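PDB 6TZ0: viral structural protein 4 from Bombyx mori cytoplasmic polyhedrosis virus, which binds GTP and probably hydrolyses nucleotides as a partner of the viral RNA-dependent RNA polymerase inside the transcribing particle. Local coordinates for residues R234-I239 / Y248-Y253; A353-G358 / L528-T533. One frame throughout, in Å; residues are numbered along the deposited sequence.

Contact 1: residues R234-I239 / Y248-Y253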
loop_
_atom_site.group_PDB
_atom_site.type_symbol
_atom_site.label_atom_id
_atom_site.label_comp_id
_atom_site.label_asym_id
_atom_site.label_seq_id
_atom_site.Cartn_x
_atom_site.Cartn_y
_atom_site.Cartn_z
ATOM N N ARG B 234 -61.043 17.077 8.467
ATOM C CA ARG B 234 -61.654 18.385 8.622
ATOM C C ARG B 234 -60.617 19.359 9.164
ATOM O O ARG B 234 -59.526 18.971 9.580
ATOM C CB ARG B 234 -62.877 18.301 9.543
ATOM C CG ARG B 234 -63.960 17.388 8.990
ATOM C CD ARG B 234 -65.159 17.246 9.902
ATOM N NE ARG B 234 -65.926 18.481 9.992
ATOM C CZ ARG B 234 -66.987 18.639 10.772
ATOM N NH1 ARG B 234 -67.411 17.636 11.522
ATOM N NH2 ARG B 234 -67.632 19.795 10.791
ATOM N N GLU B 235 -60.970 20.639 9.140
ATOM C CA GLU B 235 -60.045 21.691 9.533
ATOM C C GLU B 235 -59.839 21.679 11.045
ATOM O O GLU B 235 -60.741 21.336 11.810
ATOM C CB GLU B 235 -60.578 23.051 9.075
ATOM C CG GLU B 235 -59.616 24.221 9.221
ATOM C CD GLU B 235 -60.207 25.526 8.734
ATOM O OE1 GLU B 235 -61.384 25.531 8.319
ATOM O OE2 GLU B 235 -59.493 26.549 8.759
ATOM N N ASP B 236 -58.620 22.035 11.467
ATOM C CA ASP B 236 -58.303 22.108 12.890
ATOM C C ASP B 236 -59.102 23.194 13.596
ATOM O O ASP B 236 -59.399 23.064 14.789
ATOM C CB ASP B 236 -56.809 22.356 13.088
ATOM C CG ASP B 236 -55.959 21.185 12.648
ATOM O OD1 ASP B 236 -56.458 20.045 12.656
ATOM O OD2 ASP B 236 -54.780 21.399 12.307
ATOM N N ALA B 237 -59.466 24.261 12.884
ATOM C CA ALA B 237 -60.267 25.315 13.493
ATOM C C ALA B 237 -61.695 24.854 13.737
ATOM O O ALA B 237 -62.302 25.215 14.750
ATOM C CB ALA B 237 -60.252 26.560 12.612
ATOM N N VAL B 238 -62.232 24.028 12.835
ATOM C CA VAL B 238 -63.594 23.524 12.981
ATOM C C VAL B 238 -63.684 22.562 14.159
ATOM O O VAL B 238 -64.621 22.629 14.961
ATOM C CB VAL B 238 -64.048 22.866 11.668
ATOM C CG1 VAL B 238 -65.443 22.298 11.805
ATOM C CG2 VAL B 238 -63.985 23.865 10.533
ATOM N N ILE B 239 -62.696 21.676 14.299
ATOM C CA ILE B 239 -62.633 20.775 15.446
ATOM C C ILE B 239 -62.380 21.556 16.726
ATOM O O ILE B 239 -62.917 21.223 17.789
ATOM C CB ILE B 239 -61.548 19.711 15.205
ATOM C CG1 ILE B 239 -61.801 18.987 13.887
ATOM C CG2 ILE B 239 -61.500 18.708 16.329
ATOM C CD1 ILE B 239 -63.125 18.312 13.809
ATOM N N TYR B 248 -56.710 22.474 23.913
ATOM C CA TYR B 248 -55.767 21.398 23.671
ATOM C C TYR B 248 -54.763 21.837 22.618
ATOM O O TYR B 248 -54.981 22.797 21.879
ATOM C CB TYR B 248 -56.456 20.104 23.218
ATOM C CG TYR B 248 -57.368 19.405 24.220
ATOM C CD1 TYR B 248 -57.593 19.907 25.489
ATOM C CD2 TYR B 248 -57.937 18.190 23.916
ATOM C CE1 TYR B 248 -58.413 19.260 26.375
ATOM C CE2 TYR B 248 -58.751 17.530 24.811
ATOM C CZ TYR B 248 -58.977 18.073 26.040
ATOM O OH TYR B 248 -59.783 17.440 26.950
ATOM N N VAL B 249 -53.651 21.120 22.556
ATOM C CA VAL B 249 -52.615 21.371 21.568
ATOM C C VAL B 249 -52.663 20.257 20.529
ATOM O O VAL B 249 -52.868 19.085 20.864
ATOM C CB VAL B 249 -51.235 21.516 22.249
ATOM C CG1 VAL B 249 -50.846 20.280 23.036
ATOM C CG2 VAL B 249 -50.170 21.900 21.248
ATOM N N PHE B 250 -52.560 20.635 19.258
ATOM C CA PHE B 250 -52.690 19.681 18.166
ATOM C C PHE B 250 -51.302 19.377 17.626
ATOM O O PHE B 250 -50.498 20.290 17.423
ATOM C CB PHE B 250 -53.559 20.192 17.003
ATOM C CG PHE B 250 -55.039 20.361 17.309
ATOM C CD1 PHE B 250 -55.565 20.213 18.581
ATOM C CD2 PHE B 250 -55.921 20.575 16.266
ATOM C CE1 PHE B 250 -56.912 20.352 18.818
ATOM C CE2 PHE B 250 -57.274 20.704 16.495
ATOM C CZ PHE B 250 -57.766 20.591 17.775
ATOM N N ILE B 251 -51.020 18.106 17.380
ATOM C CA ILE B 251 -49.743 17.758 16.775
ATOM C C ILE B 251 -49.840 17.995 15.274
ATOM O O ILE B 251 -50.908 17.864 14.666
ATOM C CB ILE B 251 -49.326 16.313 17.118
ATOM C CG1 ILE B 251 -50.223 15.278 16.469
ATOM C CG2 ILE B 251 -49.422 16.073 18.603
ATOM C CD1 ILE B 251 -49.707 13.890 16.694
ATOM N N ARG B 252 -48.727 18.398 14.671
ATOM C CA ARG B 252 -48.721 18.877 13.295
ATOM C C ARG B 252 -47.766 18.042 12.464
ATOM O O ARG B 252 -46.568 17.985 12.756
ATOM C CB ARG B 252 -48.331 20.352 13.235
ATOM C CG ARG B 252 -49.366 21.268 13.847
ATOM C CD ARG B 252 -49.039 22.718 13.579
ATOM N NE ARG B 252 -47.770 23.108 14.184
ATOM C CZ ARG B 252 -47.640 23.546 15.430
ATOM N NH1 ARG B 252 -48.704 23.646 16.215
ATOM N NH2 ARG B 252 -46.444 23.881 15.897
ATOM N N TYR B 253 -48.298 17.403 11.431
ATOM C CA TYR B 253 -47.501 16.658 10.476
ATOM C C TYR B 253 -47.638 17.291 9.103
ATOM O O TYR B 253 -48.674 17.864 8.765
ATOM C CB TYR B 253 -47.925 15.209 10.399
ATOM C CG TYR B 253 -47.705 14.420 11.653
ATOM C CD1 TYR B 253 -46.426 14.182 12.130
ATOM C CD2 TYR B 253 -48.766 13.831 12.308
ATOM C CE1 TYR B 253 -46.217 13.433 13.262
ATOM C CE2 TYR B 253 -48.569 13.070 13.426
ATOM C CZ TYR B 253 -47.295 12.878 13.906
ATOM O OH TYR B 253 -47.107 12.123 15.035
#
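Asp236, in the first turn of helix 236-242, meets the ring of Phe250, which comes from the extended chain leading into strand 255-261. Their CA atoms, 8.1 Å apart, are the nearest backbone pair. No hydrogen bond joins the segments, and everything between them is van der Waals and electrostatic contact.

The polar part of the contact is at the ring's edge. Asp236 CG lies in the plane of the Phe250 ring, 3.7 Å from CD2, with CB equally near the same carbon. The carboxylate is turned 88° from the ring plane, almost upright to it, and the two side chains run past each other in opposite directions. OD1 also comes to 3.7 Å from Phe250 CD2, but its real polar partner is Asn230 ND2, a hydrogen bond that helps set how the carboxylate is rotated. The backbone joins in too: Asp236 O approaches Phe250 CE2 obliquely at 3.6 Å.

The apolar part is slighter. Ile239, one helical turn on, sends its CB towards the loop, and CG2 reaches Phe250 CZ at 4.4 Å while CD1 leads away. Phe250 itself has CG beside its backbone N (chi1 -68°), which carries the ring across to the helix rather than along its own chain.

Beyond the pair, Arg240 makes a cation-pi contact with the Phe250 ring, and Ile228 of strand 226-230 packs against it; backbone bonds from Val249 and Ile251 to Ile228 hold the loop to that strand.

A carboxylate at the edge and a guanidinium paired with the ring suit the charge distribution of a benzene ring, whose hydrogens are slightly positive and whose pi cloud is negative. The buried phenylalanine therefore probably gains some weak electrostatic support besides its packing.

Contact 2: residues A353-G358 / L528-T533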
loop_
_atom_site.group_PDB
_atom_site.type_symbol
_atom_site.label_atom_id
_atom_site.label_comp_id
_atom_site.label_asym_id
_atom_site.label_seq_id
_atom_site.Cartn_x
_atom_site.Cartn_y
_atom_site.Cartn_z
ATOM N N ALA B 353 -30.534 2.476 -12.521
ATOM C CA ALA B 353 -31.894 2.185 -12.099
ATOM C C ALA B 353 -32.344 0.899 -12.765
ATOM O O ALA B 353 -31.798 0.490 -13.791
ATOM C CB ALA B 353 -32.849 3.325 -12.449
ATOM N N GLU B 354 -33.347 0.267 -12.167
ATOM C CA GLU B 354 -33.947 -0.893 -12.799
ATOM C C GLU B 354 -34.786 -0.468 -13.994
ATOM O O GLU B 354 -35.365 0.618 -14.028
ATOM C CB GLU B 354 -34.807 -1.685 -11.816
ATOM C CG GLU B 354 -34.027 -2.468 -10.778
ATOM C CD GLU B 354 -34.922 -3.303 -9.887
ATOM O OE1 GLU B 354 -36.157 -3.188 -10.009
ATOM O OE2 GLU B 354 -34.398 -4.079 -9.065
ATOM N N LYS B 355 -34.832 -1.345 -14.980
ATOM C CA LYS B 355 -35.543 -1.108 -16.226
ATOM C C LYS B 355 -37.036 -1.174 -15.950
ATOM O O LYS B 355 -37.606 -2.256 -15.808
ATOM C CB LYS B 355 -35.107 -2.143 -17.252
ATOM C CG LYS B 355 -35.629 -1.920 -18.631
ATOM C CD LYS B 355 -35.010 -2.896 -19.588
ATOM C CE LYS B 355 -35.598 -2.716 -20.953
ATOM N NZ LYS B 355 -35.292 -1.359 -21.470
ATOM N N GLY B 356 -37.675 -0.014 -15.850
ATOM C CA GLY B 356 -39.088 0.038 -15.543
ATOM C C GLY B 356 -39.410 0.997 -14.422
ATOM O O GLY B 356 -40.560 1.095 -13.992
ATOM N N ALA B 357 -38.399 1.728 -13.956
ATOM C CA ALA B 357 -38.539 2.599 -12.799
ATOM C C ALA B 357 -39.070 3.981 -13.144
ATOM O O ALA B 357 -39.436 4.725 -12.231
ATOM C CB ALA B 357 -37.194 2.733 -12.088
ATOM N N GLY B 358 -39.131 4.340 -14.421
ATOM C CA GLY B 358 -39.569 5.665 -14.806
ATOM C C GLY B 358 -38.519 6.706 -14.492
ATOM O O GLY B 358 -38.832 7.777 -13.968
ATOM N N LEU B 528 -39.548 -7.488 -20.288
ATOM C CA LEU B 528 -39.442 -8.215 -19.027
ATOM C C LEU B 528 -38.165 -9.047 -18.967
ATOM O O LEU B 528 -37.526 -9.144 -17.908
ATOM C CB LEU B 528 -40.672 -9.093 -18.842
ATOM C CG LEU B 528 -40.785 -9.854 -17.527
ATOM C CD1 LEU B 528 -40.842 -8.892 -16.363
ATOM C CD2 LEU B 528 -42.018 -10.707 -17.562
ATOM N N PHE B 529 -37.762 -9.622 -20.104
ATOM C CA PHE B 529 -36.529 -10.398 -20.171
ATOM C C PHE B 529 -35.306 -9.522 -19.933
ATOM O O PHE B 529 -34.389 -9.909 -19.194
ATOM C CB PHE B 529 -36.453 -11.100 -21.526
ATOM C CG PHE B 529 -35.231 -11.941 -21.710
ATOM C CD1 PHE B 529 -35.076 -13.115 -21.000
ATOM C CD2 PHE B 529 -34.256 -11.579 -22.621
ATOM C CE1 PHE B 529 -33.957 -13.894 -21.169
ATOM C CE2 PHE B 529 -33.134 -12.358 -22.795
ATOM C CZ PHE B 529 -32.987 -13.515 -22.070
ATOM N N LEU B 530 -35.292 -8.322 -20.517
ATOM C CA LEU B 530 -34.177 -7.411 -20.297
ATOM C C LEU B 530 -34.172 -6.845 -18.889
ATOM O O LEU B 530 -33.092 -6.615 -18.339
ATOM C CB LEU B 530 -34.205 -6.279 -21.316
ATOM C CG LEU B 530 -33.818 -6.724 -22.715
ATOM C CD1 LEU B 530 -33.951 -5.590 -23.699
ATOM C CD2 LEU B 530 -32.408 -7.249 -22.688
ATOM N N ARG B 531 -35.353 -6.619 -18.298
ATOM C CA ARG B 531 -35.429 -6.230 -16.893
ATOM C C ARG B 531 -34.778 -7.277 -16.002
ATOM O O ARG B 531 -34.004 -6.940 -15.101
ATOM C CB ARG B 531 -36.889 -5.995 -16.481
ATOM C CG ARG B 531 -37.079 -5.489 -15.040
ATOM C CD ARG B 531 -37.414 -6.601 -14.045
ATOM N NE ARG B 531 -37.339 -6.150 -12.665
ATOM C CZ ARG B 531 -37.187 -6.968 -11.631
ATOM N NH1 ARG B 531 -37.070 -8.271 -11.831
ATOM N NH2 ARG B 531 -37.120 -6.483 -10.402
ATOM N N ASP B 532 -35.086 -8.555 -16.235
ATOM C CA ASP B 532 -34.544 -9.593 -15.363
ATOM C C ASP B 532 -33.050 -9.807 -15.590
ATOM O O ASP B 532 -32.305 -10.049 -14.633
ATOM C CB ASP B 532 -35.320 -10.887 -15.554
ATOM C CG ASP B 532 -36.680 -10.850 -14.905
ATOM O OD1 ASP B 532 -36.836 -10.159 -13.884
ATOM O OD2 ASP B 532 -37.592 -11.524 -15.415
ATOM N N THR B 533 -32.588 -9.674 -16.839
ATOM C CA THR B 533 -31.156 -9.754 -17.129
ATOM C C THR B 533 -30.386 -8.616 -16.462
ATOM O O THR B 533 -29.348 -8.837 -15.815
ATOM C CB THR B 533 -30.938 -9.723 -18.639
ATOM O OG1 THR B 533 -31.662 -10.791 -19.247
ATOM C CG2 THR B 533 -29.466 -9.866 -18.979
#
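Lys355 and Arg531 bring the loop after strand 347-353 and helix 524-537 within 5.2 Å, CA to CA, as the loop turns back on itself through a bond from Ala357 N to Glu354 O.

Lys355 has CG anti to its backbone N (chi1 -173°) and runs extended over the helix until it bends at the last torsion; CD and CE lie across Leu530 CB, the nearer, CE, at 3.8 Å. The side chain also touches Gln527, Tyr534 and Met517. Lys355 O meets Arg531 CG at 3.4 Å, and Lys355 CB lies 4.1 Å from Arg531 CA.

Arg531 bends at chi2 and turns its guanidinium the other way, to Glu354. The salt bridge from NH2 to Glu354 OE1 is long, 3.5 Å, and as a hydrogen bond weak although fairly straight (152°); OE1 sits at the guanidinium's edge, but the two planes stand 89° apart, so the groups do not pair side by side. A firmer grip comes from its neighbour: NH1 donates to Asp532 OD1 at 2.8 Å, almost in the guanidinium plane. Thr513 OG1 completes the network by bonding both Arg531 NE and Glu354 OE1. The bonds of NE and NH1, with the weaker one of NH2, restrict how the guanidinium can turn.

At Gly356 a CB would jam against the carbonyl O of Lys355, and at Gly358 the positive phi favours glycine. The loop between strand 347-353 and helix 359-374 fits a Walker A P-loop, and Lys355, Gly356 and Gly358, with Lys359 and Arg520 close by, belong to GTP sites seen in this protein, though no GTP is bound to this chain. Helix 524-537 thus packs against what is probably the phosphate-binding loop of a P-loop NTPase fold.

How the contacts relate
Contact 1 closes before contact 2 opens along the chain, and the two lie on opposite sides of its centre. Their own centres are 44 Å apart and their nearest atoms about 26 Å, so neither touches the other. Contact 1 belongs to the region before the antiparallel sheet: residues 248-253 run on towards strand 255-261, and the GTP-binding residues are far away. Contact 2 sits at the end of strand 347-353, the middle strand of the five-stranded parallel sheet, and joins parts 170 residues apart. One is thus local packing, whereas the other ties distant sequence together beside the nucleotide site.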